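Local coordinates for aldose-aldose oxidoreductase (Caulobacter crescentus, PDB 5A04), which probably catalyses the oxidation of one aldose coupled to the reduction of another, using a bound NADP(H) cofactor, at residues C102-A107 and I129-R134. Sequence-based numbering, arbitrary orientation.
Sequences CEKPMA and IGYRSR. With NDP (NADPH dihydro-nicotinamide-adenine-dinucleotide phosphate), chain G; BGC (beta-D-glucopyranose), chain H.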
ATOM      1  N   CYS A 102      23.122   9.448 -16.387  1.00 13.68           N
ATOM      2  CA  CYS A 102      23.517   8.415 -15.432  1.00 13.09           C
ATOM      3  C   CYS A 102      22.293   7.617 -14.988  1.00 15.59           C
ATOM      4  O   CYS A 102      21.265   8.195 -14.648  1.00 15.29           O
ATOM      5  CB  CYS A 102      24.201   9.044 -14.213  1.00 14.87           C
ATOM      6  SG  CYS A 102      24.853   7.798 -13.075  1.00 17.96           S
ATOM      7  N   GLU A 103      22.394   6.295 -14.988  1.00 15.48           N
ATOM      8  CA  GLU A 103      21.260   5.486 -14.557  1.00 14.94           C
ATOM      9  C   GLU A 103      20.967   5.662 -13.069  1.00 16.80           C
ATOM     10  O   GLU A 103      21.821   6.093 -12.308  1.00 16.68           O
ATOM     11  CB  GLU A 103      21.498   4.002 -14.872  1.00 15.88           C
ATOM     12  CG  GLU A 103      20.751   3.562 -16.132  1.00 16.91           C
ATOM     13  CD  GLU A 103      19.315   4.025 -16.108  1.00 17.11           C
ATOM     14  OE1 GLU A 103      18.634   3.776 -15.088  1.00 18.22           O
ATOM     15  OE2 GLU A 103      18.872   4.669 -17.085  1.00 17.39           O
ATOM     16  N   LYS A 104      19.739   5.339 -12.673  1.00 15.28           N
ATOM     17  CA  LYS A 104      19.385   5.256 -11.263  1.00 17.61           C
ATOM     18  C   LYS A 104      19.874   3.942 -10.675  1.00 17.58           C
ATOM     19  O   LYS A 104      20.159   3.000 -11.411  1.00 18.84           O
ATOM     20  CB  LYS A 104      17.865   5.393 -11.063  1.00 17.70           C
ATOM     21  CG  LYS A 104      16.963   4.682 -12.106  1.00 18.14           C
ATOM     22  CD  LYS A 104      17.137   3.156 -12.181  1.00 20.10           C
ATOM     23  CE  LYS A 104      16.843   2.442 -10.867  1.00 19.29           C
ATOM     24  NZ  LYS A 104      17.108   0.973 -10.994  1.00 20.18           N
ATOM     25  N   PRO A 105      20.019   3.877  -9.343  1.00 15.93           N
ATOM     26  CA  PRO A 105      20.054   5.018  -8.426  1.00 16.41           C
ATOM     27  C   PRO A 105      21.313   5.827  -8.744  1.00 14.83           C
ATOM     28  O   PRO A 105      22.277   5.244  -9.232  1.00 15.34           O
ATOM     29  CB  PRO A 105      20.122   4.349  -7.044  1.00 15.80           C
ATOM     30  CG  PRO A 105      20.875   3.069  -7.317  1.00 17.18           C
ATOM     31  CD  PRO A 105      20.302   2.606  -8.650  1.00 15.50           C
ATOM     32  N   MET A 106      21.286   7.130  -8.524  1.00 15.71           N
ATOM     33  CA  MET A 106      22.398   7.987  -8.934  1.00 16.58           C
ATOM     34  C   MET A 106      23.761   7.517  -8.422  1.00 17.00           C
ATOM     35  O   MET A 106      24.705   7.384  -9.205  1.00 16.25           O
ATOM     36  CB  MET A 106      22.134   9.411  -8.478  1.00 15.66           C
ATOM     37  CG  MET A 106      23.231  10.406  -8.855  1.00 14.73           C
ATOM     38  SD  MET A 106      22.592  12.033  -8.455  1.00 17.01           S
ATOM     39  CE  MET A 106      23.908  13.067  -9.102  1.00 17.64           C
ATOM     40  N   ALA A 107      23.856   7.242  -7.120  1.00 16.21           N
ATOM     41  CA  ALA A 107      25.093   6.714  -6.540  1.00 14.88           C
ATOM     42  C   ALA A 107      24.765   6.045  -5.209  1.00 20.60           C
ATOM     43  O   ALA A 107      23.599   6.000  -4.817  1.00 18.88           O
ATOM     44  CB  ALA A 107      26.120   7.833  -6.357  1.00 17.48           C
ATOM     45  N   ILE A 129      19.614  12.149 -14.701  1.00 15.72           N
ATOM     46  CA  ILE A 129      19.442  10.797 -14.185  1.00 14.21           C
ATOM     47  C   ILE A 129      18.324  10.089 -14.963  1.00 14.90           C
ATOM     48  O   ILE A 129      17.329  10.709 -15.340  1.00 17.32           O
ATOM     49  CB  ILE A 129      19.116  10.814 -12.674  1.00 16.53           C
ATOM     50  CG1 ILE A 129      20.131  11.696 -11.934  1.00 15.93           C
ATOM     51  CG2 ILE A 129      19.049   9.390 -12.096  1.00 16.24           C
ATOM     52  CD1 ILE A 129      21.592  11.273 -12.101  1.00 15.92           C
ATOM     53  N   GLY A 130      18.487   8.793 -15.175  1.00 16.00           N
ATOM     54  CA  GLY A 130      17.599   8.045 -16.052  1.00 16.57           C
ATOM     55  C   GLY A 130      16.255   7.677 -15.450  1.00 16.00           C
ATOM     56  O   GLY A 130      15.908   6.496 -15.378  1.00 17.47           O
ATOM     57  N   TYR A 131      15.485   8.678 -15.036  1.00 14.48           N
ATOM     58  CA  TYR A 131      14.127   8.426 -14.553  1.00 14.27           C
ATOM     59  C   TYR A 131      13.136   8.442 -15.722  1.00 14.48           C
ATOM     60  O   TYR A 131      12.363   9.387 -15.900  1.00 14.23           O
ATOM     61  CB  TYR A 131      13.732   9.455 -13.486  1.00 13.55           C
ATOM     62  CG  TYR A 131      14.503   9.328 -12.167  1.00 13.78           C
ATOM     63  CD1 TYR A 131      14.407   8.179 -11.385  1.00 16.23           C
ATOM     64  CD2 TYR A 131      15.293  10.372 -11.699  1.00 16.68           C
ATOM     65  CE1 TYR A 131      15.101   8.068 -10.167  1.00 17.54           C
ATOM     66  CE2 TYR A 131      15.981  10.269 -10.477  1.00 15.10           C
ATOM     67  CZ  TYR A 131      15.871   9.119  -9.728  1.00 16.22           C
ATOM     68  OH  TYR A 131      16.534   9.018  -8.530  1.00 15.39           O
ATOM     69  N   ARG A 132      13.165   7.367 -16.500  1.00 13.92           N
ATOM     70  CA  ARG A 132      12.394   7.277 -17.744  1.00 15.80           C
ATOM     71  C   ARG A 132      10.890   7.428 -17.537  1.00 15.30           C
ATOM     72  O   ARG A 132      10.174   7.828 -18.458  1.00 15.02           O
ATOM     73  CB  ARG A 132      12.684   5.945 -18.437  1.00 16.92           C
ATOM     74  CG  ARG A 132      12.537   4.733 -17.539  1.00 16.96           C
ATOM     75  CD  ARG A 132      12.623   3.420 -18.317  1.00 16.94           C
ATOM     76  NE  ARG A 132      12.650   2.310 -17.372  1.00 18.16           N
ATOM     77  CZ  ARG A 132      11.571   1.772 -16.812  1.00 18.36           C
ATOM     78  NH1 ARG A 132      10.346   2.198 -17.142  1.00 16.63           N
ATOM     79  NH2 ARG A 132      11.716   0.791 -15.928  1.00 18.57           N
ATOM     80  N   SER A 133      10.400   7.105 -16.339  1.00 15.54           N
ATOM     81  CA  SER A 133       8.954   7.163 -16.098  1.00 13.25           C
ATOM     82  C   SER A 133       8.394   8.572 -16.273  1.00 13.30           C
ATOM     83  O   SER A 133       7.209   8.732 -16.535  1.00 15.82           O
ATOM     84  CB  SER A 133       8.611   6.632 -14.699  1.00 15.46           C
ATOM     85  OG  SER A 133       8.960   5.256 -14.598  1.00 16.90           O
ATOM     86  N   ARG A 134       9.238   9.591 -16.134  1.00 13.27           N
ATOM     87  CA  ARG A 134       8.789  10.970 -16.311  1.00 13.73           C
ATOM     88  C   ARG A 134       8.480  11.278 -17.775  1.00 16.22           C
ATOM     89  O   ARG A 134       7.969  12.346 -18.081  1.00 17.00           O
ATOM     90  CB  ARG A 134       9.833  11.954 -15.784  1.00 14.56           C
ATOM     91  CG  ARG A 134      10.099  11.827 -14.263  1.00 16.06           C
ATOM     92  CD  ARG A 134       8.901  12.304 -13.424  1.00 17.34           C
ATOM     93  NE  ARG A 134       8.570  13.703 -13.694  1.00 17.57           N
ATOM     94  CZ  ARG A 134       9.149  14.732 -13.083  1.00 20.16           C
ATOM     95  NH1 ARG A 134      10.083  14.518 -12.157  1.00 20.05           N
ATOM     96  NH2 ARG A 134       8.793  15.976 -13.388  1.00 22.18           N
TER
HETATM   97  PA  NDP G1340      24.082  -5.717 -16.073  1.00 21.44           P
HETATM   98  O1A NDP G1340      24.801  -6.510 -15.039  1.00 21.20           O
HETATM   99  O2A NDP G1340      23.130  -6.423 -16.998  1.00 21.43           O
HETATM  100  O5B NDP G1340      25.151  -4.879 -17.000  1.00 21.73           O
HETATM  101  C5B NDP G1340      26.058  -4.216 -16.165  1.00 20.16           C
HETATM  102  C4B NDP G1340      27.258  -3.886 -17.065  1.00 20.80           C
HETATM  103  O4B NDP G1340      28.126  -2.946 -16.429  1.00 18.77           O
HETATM  104  C3B NDP G1340      28.086  -5.166 -17.322  1.00 23.24           C
HETATM  105  O3B NDP G1340      27.590  -5.883 -18.408  1.00 22.31           O
HETATM  106  C2B NDP G1340      29.430  -4.555 -17.734  1.00 21.43           C
HETATM  107  O2B NDP G1340      29.434  -4.138 -18.971  1.00 19.59           O
HETATM  108  C1B NDP G1340      29.446  -3.240 -16.842  1.00 21.05           C
HETATM  109  N9A NDP G1340      30.317  -3.372 -15.670  1.00 22.62           N
HETATM  110  C8A NDP G1340      31.432  -2.597 -15.368  1.00 24.57           C
HETATM  111  N7A NDP G1340      32.044  -2.978 -14.229  1.00 21.93           N
HETATM  112  C5A NDP G1340      31.285  -4.058 -13.770  1.00 24.23           C
HETATM  113  C6A NDP G1340      31.404  -4.881 -12.635  1.00 28.72           C
HETATM  114  N6A NDP G1340      32.427  -4.678 -11.735  1.00 29.32           N
HETATM  115  N1A NDP G1340      30.521  -5.897 -12.392  1.00 25.66           N
HETATM  116  C2A NDP G1340      29.520  -6.037 -13.340  1.00 26.28           C
HETATM  117  N3A NDP G1340      29.277  -5.335 -14.452  1.00 23.75           N
HETATM  118  C4A NDP G1340      30.197  -4.328 -14.657  1.00 23.86           C
HETATM  119  O3  NDP G1340      23.270  -4.628 -15.119  1.00 21.64           O
HETATM  120  PN  NDP G1340      21.987  -3.886 -15.793  1.00 20.12           P
HETATM  121  O1N NDP G1340      22.264  -3.334 -17.132  1.00 19.57           O
HETATM  122  O2N NDP G1340      20.668  -4.500 -15.378  1.00 20.25           O
HETATM  123  O5D NDP G1340      21.946  -2.467 -14.755  1.00 19.23           O
HETATM  124  C5D NDP G1340      23.031  -1.604 -14.956  1.00 18.75           C
HETATM  125  C4D NDP G1340      22.595  -0.202 -14.444  1.00 17.80           C
HETATM  126  O4D NDP G1340      21.358   0.172 -15.125  1.00 19.99           O
HETATM  127  C3D NDP G1340      22.244  -0.225 -12.909  1.00 19.77           C
HETATM  128  O3D NDP G1340      22.600   1.035 -12.311  1.00 18.16           O
HETATM  129  C2D NDP G1340      20.730  -0.372 -12.894  1.00 19.90           C
HETATM  130  O2D NDP G1340      20.140   0.255 -11.768  1.00 20.77           O
HETATM  131  C1D NDP G1340      20.353   0.449 -14.177  1.00 17.32           C
HETATM  132  N1N NDP G1340      19.101  -0.051 -14.750  1.00 17.33           N
HETATM  133  C2N NDP G1340      18.064   0.827 -15.022  1.00 20.25           C
HETATM  134  C3N NDP G1340      16.914   0.347 -15.581  1.00 19.08           C
HETATM  135  C7N NDP G1340      15.815   1.269 -15.865  1.00 20.95           C
HETATM  136  O7N NDP G1340      14.690   0.868 -16.216  1.00 21.88           O
HETATM  137  N7N NDP G1340      16.035   2.639 -15.750  1.00 18.07           N
HETATM  138  C4N NDP G1340      16.723  -1.092 -15.913  1.00 21.40           C
HETATM  139  C5N NDP G1340      17.863  -1.945 -15.548  1.00 19.66           C
HETATM  140  C6N NDP G1340      18.970  -1.434 -15.013  1.00 19.24           C
HETATM  141  P2B NDP G1340      30.857  -4.406 -19.907  1.00 21.07           P
HETATM  142  O1X NDP G1340      31.899  -3.786 -19.005  1.00 21.29           O
HETATM  143  O2X NDP G1340      30.827  -5.902 -19.970  1.00 20.67           O
HETATM  144  O3X NDP G1340      30.541  -3.653 -21.198  1.00 20.60           O
HETATM  145  C2  BGC H1341      15.817  -2.135 -12.192  1.00 25.92           C
HETATM  146  C3  BGC H1341      15.615  -3.558 -12.730  1.00 26.26           C
HETATM  147  C4  BGC H1341      14.151  -3.851 -12.878  1.00 30.69           C
HETATM  148  C5  BGC H1341      13.450  -2.767 -13.681  1.00 31.37           C
HETATM  149  C6  BGC H1341      11.917  -2.993 -13.612  1.00 29.88           C
HETATM  150  C1  BGC H1341      15.127  -1.245 -13.126  1.00 24.78           C
HETATM  151  O1  BGC H1341      15.384   0.115 -12.776  1.00 23.93           O
HETATM  152  O2  BGC H1341      17.212  -1.860 -12.131  1.00 22.89           O
HETATM  153  O3  BGC H1341      16.218  -4.445 -11.801  1.00 24.12           O
HETATM  154  O4  BGC H1341      13.983  -5.108 -13.516  1.00 32.39           O
HETATM  155  O5  BGC H1341      13.718  -1.493 -13.140  1.00 29.45           O
HETATM  156  O6  BGC H1341      11.238  -2.108 -14.512  1.00 38.45           O
HETATM  157  O   HOH W   1      19.038   8.498  -7.449  1.00 15.67           O
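C102 and I129 form a parallel bridge at the carboxyl ends of their strands, where G130 N donates to C102 O over 2.9 Å and I129 CA lies 3.2 Å from that same oxygen, as a CA-H...O contact. Next to this backbone pairing, I129 CD1 reaches the side chain of M106, 3.7 Å from its CG; the two side chains cross at about a right angle, and M106 presents its flank because it runs extended (chi1 -180°, chi2 171°). K104 CB meets Y131 CE1 obliquely at 3.9 Å, while a water accepts from M106 N and hydrogen-bonds to Y131 OH.

Beyond the bridge both segments turn to the ligands. E103 OE1 takes the nicotinamide amide N7N of NADPH at 2.9 Å in a nearly straight bond (174°), and R132 NE (2.8 Å) and NH2 (3.0 Å) converge on the amide oxygen O7N, so donor and acceptor ends of the carboxamide are held by one segment each, which restrains its rotation. E103 OE1 also accepts from K104 N, which comes from above the carboxylate plane, and OE2 bonds to Y78 OH. With an alanine here, NADPH N7N and K104 N would probably lose their shared acceptor and Y78 OH its carboxylate partner, leaving the carboxamide freer to turn. K104 is bent at chi2 and chi3, and its NZ donates to glucose O1 (2.6 Å), and also to NADPH O2D and to D185 O; the peptide bond between K104 and P105 is cis, in the EKP sequence known from this family.

The pair thus ends two adjacent strands of the Rossmann sheet, 99-102 and 127-129, the latter outermost of that sheet within this chain; helix 110-123 packs against C102 and M106, whereas helix 182-198 contacts P105, Y131 and R132.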